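Local coordinates for hypothetical protein (Geobacillus stearothermophilus, PDB 1U84) that is of unknown function but folds as a small, compact all-helical protein of the DUF1871 family, at residues Gln7-Leu12 with Ala40-Glu45; Trp20-Leu25 with Ser56-Ala61; Arg48-Arg53 with Arg76-Leu81. All coordinates share one frame; numbering follows the deposited sequence.

Contact 1 of 3, residues Gln7-Leu12 with Ala40-Glu45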
loop_
_atom_site.group_PDB
_atom_site.type_symbol
_atom_site.label_atom_id
_atom_site.label_comp_id
_atom_site.label_asym_id
_atom_site.label_seq_id
_atom_site.Cartn_x
_atom_site.Cartn_y
_atom_site.Cartn_z
ATOM N N GLN A 7 13.013 -3.391 11.702
ATOM C CA GLN A 7 12.465 -2.760 10.499
ATOM C C GLN A 7 12.290 -3.744 9.344
ATOM O O GLN A 7 11.898 -3.345 8.256
ATOM C CB GLN A 7 13.322 -1.578 10.057
ATOM C CG GLN A 7 13.277 -0.395 11.028
ATOM C CD GLN A 7 11.857 0.049 11.358
ATOM O OE1 GLN A 7 11.401 -0.096 12.491
ATOM N NE2 GLN A 7 11.158 0.574 10.376
ATOM N N GLN A 8 12.583 -5.016 9.604
ATOM C CA GLN A 8 12.464 -6.092 8.609
ATOM C C GLN A 8 11.054 -6.167 8.002
ATOM O O GLN A 8 10.908 -6.193 6.763
ATOM C CB GLN A 8 12.882 -7.431 9.236
ATOM C CG GLN A 8 12.109 -7.792 10.503
ATOM C CD GLN A 8 12.993 -8.239 11.652
ATOM O OE1 GLN A 8 14.005 -7.605 11.956
ATOM N NE2 GLN A 8 12.590 -9.311 12.319
ATOM N N LEU A 9 10.032 -6.187 8.861
ATOM C CA LEU A 9 8.645 -6.179 8.389
ATOM C C LEU A 9 8.376 -4.933 7.536
ATOM O O LEU A 9 7.826 -5.022 6.453
ATOM C CB LEU A 9 7.641 -6.242 9.546
ATOM C CG LEU A 9 6.174 -6.238 9.104
ATOM C CD1 LEU A 9 5.873 -7.441 8.236
ATOM C CD2 LEU A 9 5.241 -6.150 10.315
ATOM N N ASN A 10 8.774 -3.770 8.029
ATOM C CA ASN A 10 8.528 -2.567 7.250
ATOM C C ASN A 10 9.199 -2.577 5.894
ATOM O O ASN A 10 8.588 -2.158 4.918
ATOM C CB ASN A 10 8.900 -1.321 8.061
ATOM C CG ASN A 10 7.942 -1.098 9.227
ATOM O OD1 ASN A 10 6.828 -1.616 9.216
ATOM N ND2 ASN A 10 8.396 -0.382 10.253
ATOM N N ARG A 11 10.435 -3.059 5.826
ATOM C CA ARG A 11 11.120 -3.092 4.521
ATOM C C ARG A 11 10.343 -3.975 3.547
ATOM O O ARG A 11 10.203 -3.633 2.353
ATOM C CB ARG A 11 12.595 -3.527 4.652
ATOM C CG ARG A 11 13.483 -2.451 5.261
ATOM C CD ARG A 11 14.984 -2.833 5.180
ATOM N NE ARG A 11 15.279 -4.165 5.710
ATOM C CZ ARG A 11 15.641 -4.424 6.967
ATOM N NH1 ARG A 11 15.753 -3.440 7.857
ATOM N NH2 ARG A 11 15.892 -5.683 7.341
ATOM N N LEU A 12 9.840 -5.103 4.051
ATOM C CA LEU A 12 9.070 -6.037 3.218
ATOM C C LEU A 12 7.766 -5.396 2.743
ATOM O O LEU A 12 7.416 -5.452 1.552
ATOM C CB LEU A 12 8.789 -7.327 3.986
ATOM C CG LEU A 12 8.322 -8.506 3.153
ATOM C CD1 LEU A 12 9.260 -8.735 1.956
ATOM C CD2 LEU A 12 8.289 -9.702 4.073
ATOM N N ALA A 40 -0.347 4.274 6.900
ATOM C CA ALA A 40 -1.791 3.917 6.970
ATOM C C ALA A 40 -1.923 2.472 7.488
ATOM O O ALA A 40 -2.912 2.139 8.130
ATOM C CB ALA A 40 -2.411 4.007 5.597
ATOM N N VAL A 41 -1.004 1.596 7.069
ATOM C CA VAL A 41 -0.987 0.184 7.548
ATOM C C VAL A 41 -1.011 0.110 9.088
ATOM O O VAL A 41 -1.638 -0.782 9.665
ATOM C CB VAL A 41 0.215 -0.659 6.970
ATOM C CG1 VAL A 41 0.379 -2.044 7.699
ATOM C CG2 VAL A 41 0.017 -0.869 5.453
ATOM N N TYR A 42 -0.295 1.026 9.731
ATOM C CA TYR A 42 -0.251 1.020 11.189
ATOM C C TYR A 42 -1.440 1.716 11.832
ATOM O O TYR A 42 -1.544 1.768 13.078
ATOM C CB TYR A 42 1.070 1.603 11.683
ATOM C CG TYR A 42 2.186 0.611 11.532
ATOM C CD1 TYR A 42 2.315 -0.465 12.410
ATOM C CD2 TYR A 42 3.083 0.717 10.480
ATOM C CE1 TYR A 42 3.327 -1.390 12.268
ATOM C CE2 TYR A 42 4.116 -0.190 10.320
ATOM C CZ TYR A 42 4.240 -1.245 11.226
ATOM O OH TYR A 42 5.254 -2.161 11.044
ATOM N N GLU A 43 -2.357 2.214 11.015
ATOM C CA GLU A 43 -3.495 2.978 11.555
ATOM C C GLU A 43 -4.795 2.213 11.568
ATOM O O GLU A 43 -5.810 2.719 12.085
ATOM C CB GLU A 43 -3.638 4.310 10.812
ATOM C CG GLU A 43 -2.477 5.247 11.120
ATOM C CD GLU A 43 -2.438 6.474 10.219
ATOM O OE1 GLU A 43 -3.236 6.534 9.252
ATOM O OE2 GLU A 43 -1.587 7.362 10.479
ATOM N N THR A 44 -4.771 1.007 11.009
ATOM C CA THR A 44 -5.962 0.169 10.904
ATOM C C THR A 44 -5.651 -1.322 10.897
ATOM O O THR A 44 -4.489 -1.723 10.693
ATOM C CB THR A 44 -6.745 0.554 9.641
ATOM O OG1 THR A 44 -8.067 -0.015 9.689
ATOM C CG2 THR A 44 -5.994 0.123 8.345
ATOM N N GLU A 45 -6.673 -2.143 11.121
ATOM C CA GLU A 45 -6.582 -3.587 10.842
ATOM C C GLU A 45 -7.590 -4.001 9.762
ATOM O O GLU A 45 -7.748 -5.187 9.477
ATOM C CB GLU A 45 -6.874 -4.407 12.109
ATOM C CG GLU A 45 -6.109 -4.017 13.389
ATOM C CD GLU A 45 -4.595 -4.115 13.305
ATOM O OE1 GLU A 45 -4.070 -4.891 12.490
ATOM O OE2 GLU A 45 -3.929 -3.401 14.097
#
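Y42 reaches across to L9 and N10, linking the first turn of helix 8-20 to the C-terminal end of helix 31-41 in this four-helix, all-alpha fold. The meeting is entirely one of side chains, for the nearest backbones, at N10 and V41, lie 9.9 Å apart between CA atoms. Y42 spans most of that gap. Its CB points toward helix 8-20, and with CG anti to the carbonyl carbon (chi1 -77°) the ring continues across the gap, so that its outer edge, CE2, CZ and OH, arrives first. The end of the N10 side chain meets that edge near the ring plane, the amide plane turned 90° to the ring. L9 adds a thin apolar contact in which one methyl, CD2, does the touching, and the same side chain also packs on L81 and A85 of helix 68-85. The neighbouring V41 packs on L50 and L78, while its carbonyl oxygen receives a hydrogen bond from K82. K82 also forms a salt bridge with E45, so one lysine of helix 68-85 holds both ends of the turn that carries Y42. At the surface, the closest approach of L9 to the phenol is CD2 to Y42 OH, 4.1 Å.

Contact 2 of 3, residues Trp20-Leu25 with Ser56-Ala61; sequences WDPFGL and SIYEFA
Y58, on helix 47-62, points its ring at W20 and P22, where helix 8-20 gives way to a loop; a T-shaped aromatic pair and a type I beta turn from D21 to G24 define the junction. The CB of Y58 leaves the helix toward the loop, and a first torsion of -82°, which turns CG away from the carbonyl carbon, brings the ring up against both W20 and P22. From CG outward the ring is met on one face by the indole edge: W20 CZ3 sits over the ring centre, about equally far from all six carbons, with 3.8 Å to Y58 CZ. The planes stand at 85° and the centroids of the two six-membered rings are 5.0 Å apart. P22 comes in obliquely near CD2 and CE2, its CG 3.8 Å from Y58 CE2; the same CG lies over the rim of one face of the indole, so that proline, tryptophan and tyrosine touch one another. Farther out, W20 CE3 approaches CZ and the hydroxyl. The tip, OH, is 2.7 Å from a water oxygen in a hydrogen bond, and this water weakly accepts from D21 N, tying the phenol to the loop backbone. Around this cluster, W20 meets the ring of H70 and packs on C71 and L74 of helix 68-85. The turn itself is braced by D21, whose carboxylate is also hydrogen-bonded to Y30 and G26; D21 OD1 accepts from L25 N (2.7 Å) through its syn lone pair, the side of the other oxygen, at an N-H...O angle of 157°.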
loop_
_atom_site.group_PDB
_atom_site.type_symbol
_atom_site.label_atom_id
_atom_site.label_comp_id
_atom_site.label_asym_id
_atom_site.label_seq_id
_atom_site.Cartn_x
_atom_site.Cartn_y
_atom_site.Cartn_z
ATOM N N TRP A 20 3.804 -3.345 -6.335
ATOM C CA TRP A 20 2.434 -3.219 -6.838
ATOM C C TRP A 20 2.404 -2.534 -8.222
ATOM O O TRP A 20 1.720 -2.999 -9.151
ATOM C CB TRP A 20 1.597 -2.425 -5.839
ATOM C CG TRP A 20 0.126 -2.473 -6.053
ATOM C CD1 TRP A 20 -0.653 -3.580 -6.336
ATOM C CD2 TRP A 20 -0.759 -1.383 -5.922
ATOM N NE1 TRP A 20 -1.971 -3.222 -6.408
ATOM C CE2 TRP A 20 -2.074 -1.874 -6.131
ATOM C CE3 TRP A 20 -0.581 -0.020 -5.604
ATOM C CZ2 TRP A 20 -3.187 -1.040 -6.080
ATOM C CZ3 TRP A 20 -1.695 0.806 -5.548
ATOM C CH2 TRP A 20 -2.989 0.289 -5.773
ATOM N N ASP A 21 3.191 -1.463 -8.350
ATOM C CA ASP A 21 3.458 -0.804 -9.645
ATOM C C ASP A 21 2.209 -0.727 -10.554
ATOM O O ASP A 21 2.194 -1.272 -11.683
ATOM C CB ASP A 21 4.657 -1.466 -10.354
ATOM C CG ASP A 21 5.152 -0.657 -11.557
ATOM O OD1 ASP A 21 4.690 0.496 -11.756
ATOM O OD2 ASP A 21 6.005 -1.190 -12.311
ATOM N N PRO A 22 1.154 -0.043 -10.096
ATOM C CA PRO A 22 -0.115 0.014 -10.831
ATOM C C PRO A 22 -0.029 0.708 -12.178
ATOM O O PRO A 22 -0.877 0.468 -13.030
ATOM C CB PRO A 22 -1.020 0.826 -9.913
ATOM C CG PRO A 22 -0.058 1.638 -9.077
ATOM C CD PRO A 22 1.064 0.704 -8.819
ATOM N N PHE A 23 1.002 1.526 -12.389
ATOM C CA PHE A 23 1.074 2.269 -13.656
ATOM C C PHE A 23 2.270 1.865 -14.527
ATOM O O PHE A 23 2.597 2.546 -15.506
ATOM C CB PHE A 23 1.035 3.773 -13.367
ATOM C CG PHE A 23 -0.234 4.213 -12.702
ATOM C CD1 PHE A 23 -1.470 3.962 -13.307
ATOM C CD2 PHE A 23 -0.206 4.835 -11.455
ATOM C CE1 PHE A 23 -2.672 4.362 -12.684
ATOM C CE2 PHE A 23 -1.399 5.227 -10.815
ATOM C CZ PHE A 23 -2.629 4.970 -11.433
ATOM N N GLY A 24 2.934 0.764 -14.177
ATOM C CA GLY A 24 4.040 0.261 -15.020
ATOM C C GLY A 24 5.199 1.243 -15.111
ATOM O O GLY A 24 5.763 1.498 -16.183
ATOM N N LEU A 25 5.559 1.795 -13.962
ATOM C CA LEU A 25 6.629 2.795 -13.859
ATOM C C LEU A 25 7.918 2.250 -13.230
ATOM O O LEU A 25 8.950 2.924 -13.199
ATOM C CB LEU A 25 6.112 4.003 -13.029
ATOM C CG LEU A 25 4.887 4.771 -13.543
ATOM C CD1 LEU A 25 4.381 5.757 -12.475
ATOM C CD2 LEU A 25 5.179 5.518 -14.847
ATOM N N SER A 56 -6.739 7.009 -2.120
ATOM C CA SER A 56 -6.538 8.468 -2.002
ATOM C C SER A 56 -5.096 8.894 -2.237
ATOM O O SER A 56 -4.821 9.899 -2.939
ATOM C CB SER A 56 -7.041 8.971 -0.643
ATOM O OG SER A 56 -8.419 8.652 -0.482
ATOM N N ILE A 57 -4.173 8.133 -1.640
ATOM C CA ILE A 57 -2.726 8.373 -1.776
ATOM C C ILE A 57 -2.334 8.372 -3.262
ATOM O O ILE A 57 -1.623 9.275 -3.749
ATOM C CB ILE A 57 -1.900 7.311 -0.954
ATOM C CG1 ILE A 57 -2.038 7.589 0.553
ATOM C CG2 ILE A 57 -0.433 7.337 -1.413
ATOM C CD1 ILE A 57 -1.649 6.440 1.443
ATOM N N TYR A 58 -2.803 7.359 -3.988
ATOM C CA TYR A 58 -2.387 7.195 -5.385
ATOM C C TYR A 58 -3.160 8.132 -6.289
ATOM O O TYR A 58 -2.593 8.587 -7.288
ATOM C CB TYR A 58 -2.498 5.721 -5.848
ATOM C CG TYR A 58 -1.308 4.899 -5.441
ATOM C CD1 TYR A 58 -1.108 4.523 -4.103
ATOM C CD2 TYR A 58 -0.386 4.467 -6.384
ATOM C CE1 TYR A 58 0.006 3.786 -3.725
ATOM C CE2 TYR A 58 0.727 3.696 -6.018
ATOM C CZ TYR A 58 0.918 3.360 -4.668
ATOM O OH TYR A 58 2.026 2.624 -4.270
ATOM N N GLU A 59 -4.408 8.453 -5.934
ATOM C CA GLU A 59 -5.142 9.452 -6.722
ATOM C C GLU A 59 -4.471 10.837 -6.593
ATOM O O GLU A 59 -4.354 11.562 -7.586
ATOM C CB GLU A 59 -6.604 9.530 -6.330
ATOM C CG GLU A 59 -7.350 10.442 -7.283
ATOM C CD GLU A 59 -8.830 10.480 -7.027
ATOM O OE1 GLU A 59 -9.296 9.848 -6.044
ATOM O OE2 GLU A 59 -9.533 11.157 -7.817
ATOM N N PHE A 60 -4.028 11.204 -5.387
ATOM C CA PHE A 60 -3.311 12.475 -5.241
ATOM C C PHE A 60 -2.052 12.450 -6.103
ATOM O O PHE A 60 -1.736 13.442 -6.804
ATOM C CB PHE A 60 -2.885 12.788 -3.811
ATOM C CG PHE A 60 -2.017 14.010 -3.720
ATOM C CD1 PHE A 60 -2.579 15.269 -3.895
ATOM C CD2 PHE A 60 -0.643 13.910 -3.535
ATOM C CE1 PHE A 60 -1.789 16.432 -3.845
ATOM C CE2 PHE A 60 0.168 15.072 -3.476
ATOM C CZ PHE A 60 -0.422 16.326 -3.636
ATOM N N ALA A 61 -1.319 11.341 -6.022
ATOM C CA ALA A 61 0.006 11.257 -6.636
ATOM C C ALA A 61 -0.043 11.308 -8.153
ATOM O O ALA A 61 0.867 11.838 -8.766
ATOM C CB ALA A 61 0.753 9.998 -6.202
HETATM O O HOH W 1 3.205 1.110 -6.214
#

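Contact 3 of 3, residues Arg48-Arg53 with Arg76-Leu81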
loop_
_atom_site.group_PDB
_atom_site.type_symbol
_atom_site.label_atom_id
_atom_site.label_comp_id
_atom_site.label_asym_id
_atom_site.label_seq_id
_atom_site.Cartn_x
_atom_site.Cartn_y
_atom_site.Cartn_z
ATOM N N ARG A 48 -10.848 -2.663 4.149
ATOM C CA ARG A 48 -11.615 -1.582 3.482
ATOM C C ARG A 48 -11.067 -0.194 3.772
ATOM O O ARG A 48 -10.943 0.643 2.872
ATOM C CB ARG A 48 -13.123 -1.625 3.840
ATOM C CG ARG A 48 -13.905 -2.751 3.191
ATOM C CD ARG A 48 -15.316 -2.907 3.822
ATOM N NE ARG A 48 -15.944 -4.175 3.410
ATOM C CZ ARG A 48 -17.166 -4.279 2.902
ATOM N NH1 ARG A 48 -17.897 -3.185 2.775
ATOM N NH2 ARG A 48 -17.658 -5.479 2.559
ATOM N N THR A 49 -10.773 0.048 5.047
ATOM C CA THR A 49 -10.245 1.317 5.514
ATOM C C THR A 49 -8.892 1.578 4.837
ATOM O O THR A 49 -8.662 2.655 4.291
ATOM C CB THR A 49 -10.103 1.333 7.051
ATOM O OG1 THR A 49 -11.406 1.119 7.651
ATOM C CG2 THR A 49 -9.554 2.665 7.510
ATOM N N LEU A 50 -8.023 0.571 4.858
ATOM C CA LEU A 50 -6.693 0.715 4.256
ATOM C C LEU A 50 -6.791 0.934 2.751
ATOM O O LEU A 50 -6.050 1.754 2.193
ATOM C CB LEU A 50 -5.801 -0.490 4.576
ATOM C CG LEU A 50 -4.390 -0.499 3.971
ATOM C CD1 LEU A 50 -3.614 0.757 4.331
ATOM C CD2 LEU A 50 -3.635 -1.783 4.398
ATOM N N ALA A 51 -7.689 0.189 2.109
ATOM C CA ALA A 51 -7.854 0.292 0.655
ATOM C C ALA A 51 -8.255 1.716 0.270
ATOM O O ALA A 51 -7.783 2.265 -0.747
ATOM C CB ALA A 51 -8.893 -0.710 0.146
ATOM N N ALA A 52 -9.141 2.338 1.064
ATOM C CA ALA A 52 -9.558 3.704 0.773
ATOM C C ALA A 52 -8.383 4.689 0.932
ATOM O O ALA A 52 -8.236 5.598 0.124
ATOM C CB ALA A 52 -10.729 4.097 1.635
ATOM N N ARG A 53 -7.513 4.454 1.926
ATOM C CA ARG A 53 -6.310 5.290 2.061
ATOM C C ARG A 53 -5.379 5.129 0.844
ATOM O O ARG A 53 -4.887 6.123 0.292
ATOM C CB ARG A 53 -5.533 5.024 3.364
ATOM C CG ARG A 53 -6.225 5.513 4.653
ATOM C CD ARG A 53 -6.248 7.070 4.778
ATOM N NE ARG A 53 -4.894 7.619 4.727
ATOM C CZ ARG A 53 -4.457 8.461 3.792
ATOM N NH1 ARG A 53 -3.207 8.886 3.813
ATOM N NH2 ARG A 53 -5.277 8.899 2.838
ATOM N N ARG A 76 -5.490 -6.085 1.506
ATOM C CA ARG A 76 -5.572 -7.423 2.114
ATOM C C ARG A 76 -4.213 -8.093 2.231
ATOM O O ARG A 76 -3.889 -8.666 3.263
ATOM C CB ARG A 76 -6.558 -8.321 1.343
ATOM C CG ARG A 76 -7.977 -7.892 1.614
ATOM C CD ARG A 76 -9.050 -8.680 0.862
ATOM N NE ARG A 76 -10.364 -8.347 1.424
ATOM C CZ ARG A 76 -11.537 -8.537 0.809
ATOM N NH1 ARG A 76 -11.606 -9.027 -0.438
ATOM N NH2 ARG A 76 -12.664 -8.217 1.449
ATOM N N ARG A 77 -3.404 -7.969 1.185
ATOM C CA ARG A 77 -2.072 -8.593 1.193
ATOM C C ARG A 77 -1.176 -7.981 2.275
ATOM O O ARG A 77 -0.475 -8.692 3.025
ATOM C CB ARG A 77 -1.395 -8.510 -0.170
ATOM C CG ARG A 77 -2.115 -9.202 -1.349
ATOM C CD ARG A 77 -2.619 -10.624 -1.021
ATOM N NE ARG A 77 -3.486 -11.186 -2.068
ATOM C CZ ARG A 77 -4.707 -10.739 -2.381
ATOM N NH1 ARG A 77 -5.233 -9.704 -1.760
ATOM N NH2 ARG A 77 -5.407 -11.337 -3.342
ATOM N N LEU A 78 -1.244 -6.656 2.405
ATOM C CA LEU A 78 -0.410 -5.968 3.378
ATOM C C LEU A 78 -0.816 -6.314 4.804
ATOM O O LEU A 78 0.023 -6.525 5.650
ATOM C CB LEU A 78 -0.480 -4.445 3.197
ATOM C CG LEU A 78 0.037 -3.900 1.854
ATOM C CD1 LEU A 78 -0.182 -2.385 1.819
ATOM C CD2 LEU A 78 1.538 -4.209 1.605
ATOM N N LEU A 79 -2.117 -6.352 5.047
ATOM C CA LEU A 79 -2.591 -6.676 6.387
ATOM C C LEU A 79 -2.343 -8.146 6.717
ATOM O O LEU A 79 -2.086 -8.473 7.888
ATOM C CB LEU A 79 -4.080 -6.336 6.533
ATOM C CG LEU A 79 -4.357 -4.827 6.604
ATOM C CD1 LEU A 79 -5.851 -4.475 6.499
ATOM C CD2 LEU A 79 -3.760 -4.202 7.857
ATOM N N GLU A 80 -2.384 -9.018 5.698
ATOM C CA GLU A 80 -2.004 -10.441 5.905
ATOM C C GLU A 80 -0.577 -10.563 6.406
ATOM O O GLU A 80 -0.306 -11.294 7.385
ATOM C CB GLU A 80 -2.144 -11.257 4.630
ATOM C CG GLU A 80 -3.565 -11.587 4.320
ATOM C CD GLU A 80 -3.715 -12.142 2.933
ATOM O OE1 GLU A 80 -2.675 -12.524 2.319
ATOM O OE2 GLU A 80 -4.876 -12.191 2.466
ATOM N N LEU A 81 0.331 -9.807 5.793
ATOM C CA LEU A 81 1.719 -9.788 6.273
ATOM C C LEU A 81 1.863 -9.190 7.668
ATOM O O LEU A 81 2.554 -9.747 8.510
ATOM C CB LEU A 81 2.632 -9.068 5.288
ATOM C CG LEU A 81 4.097 -8.960 5.733
ATOM C CD1 LEU A 81 4.705 -10.313 6.070
ATOM C CD2 LEU A 81 4.909 -8.231 4.688
#
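L50 pushes its CD2 methyl against L79 and L78, joining helix 47-62 to helix 68-85 in the hydrophobic core of the helical bundle. L50 has the most surface buried here, and one methyl does the touching. Its chi1 of 178° extends CG away from the backbone N and carries the branch across the gap between the helices. L79 answers from the other helix, its CG and CD1 facing L50 CD2, and the two leucines reach toward each other tip to tip. The closest approach is L50 CD2 to L79 CG, 3.8 Å, followed by 4.1 Å from L50 CD2 to L79 CD1. L78 takes a smaller share, and it is the root of its side chain that touches, with L78 CB 4.3 Å from L50 CD2. The L78 side chain also packs on L13 of helix 8-20 and V37 of helix 31-41. L50 likewise rests on A40, and on A75 one turn before L79, so these leucines bring several helices together. Near the surface, R48 and R76 come from the two helices with R48 NE 5.6 Å from R76 NH2; these like charges do not touch and would probably disfavour closer approach. With no hydrogen bond or salt bridge between the segments, their cohesion here rests on van der Waals contact and the burial of leucine methyl, methylene and methine groups.

Contacts 1 and 2 lie on opposite sides of the chain's centre, about 18 Å apart between centres. Contact 3 is about 10 Å from contact 1 and 15 Å from contact 2, centre to centre. Contacts 1 and 3 touch directly: L9 CD1 lies 3.4 Å from L81 CG, and A40 CB 3.7 Å from L50 CD1. Contacts 2 and 3 share helix 47-62, using successive parts of it. Along the chain contact 1 closes before contact 3 opens, whereas the segments of contact 2 alternate with those of both others. Together they tie all four helices and the loop after helix 8-20 into one compact, single-chain bundle.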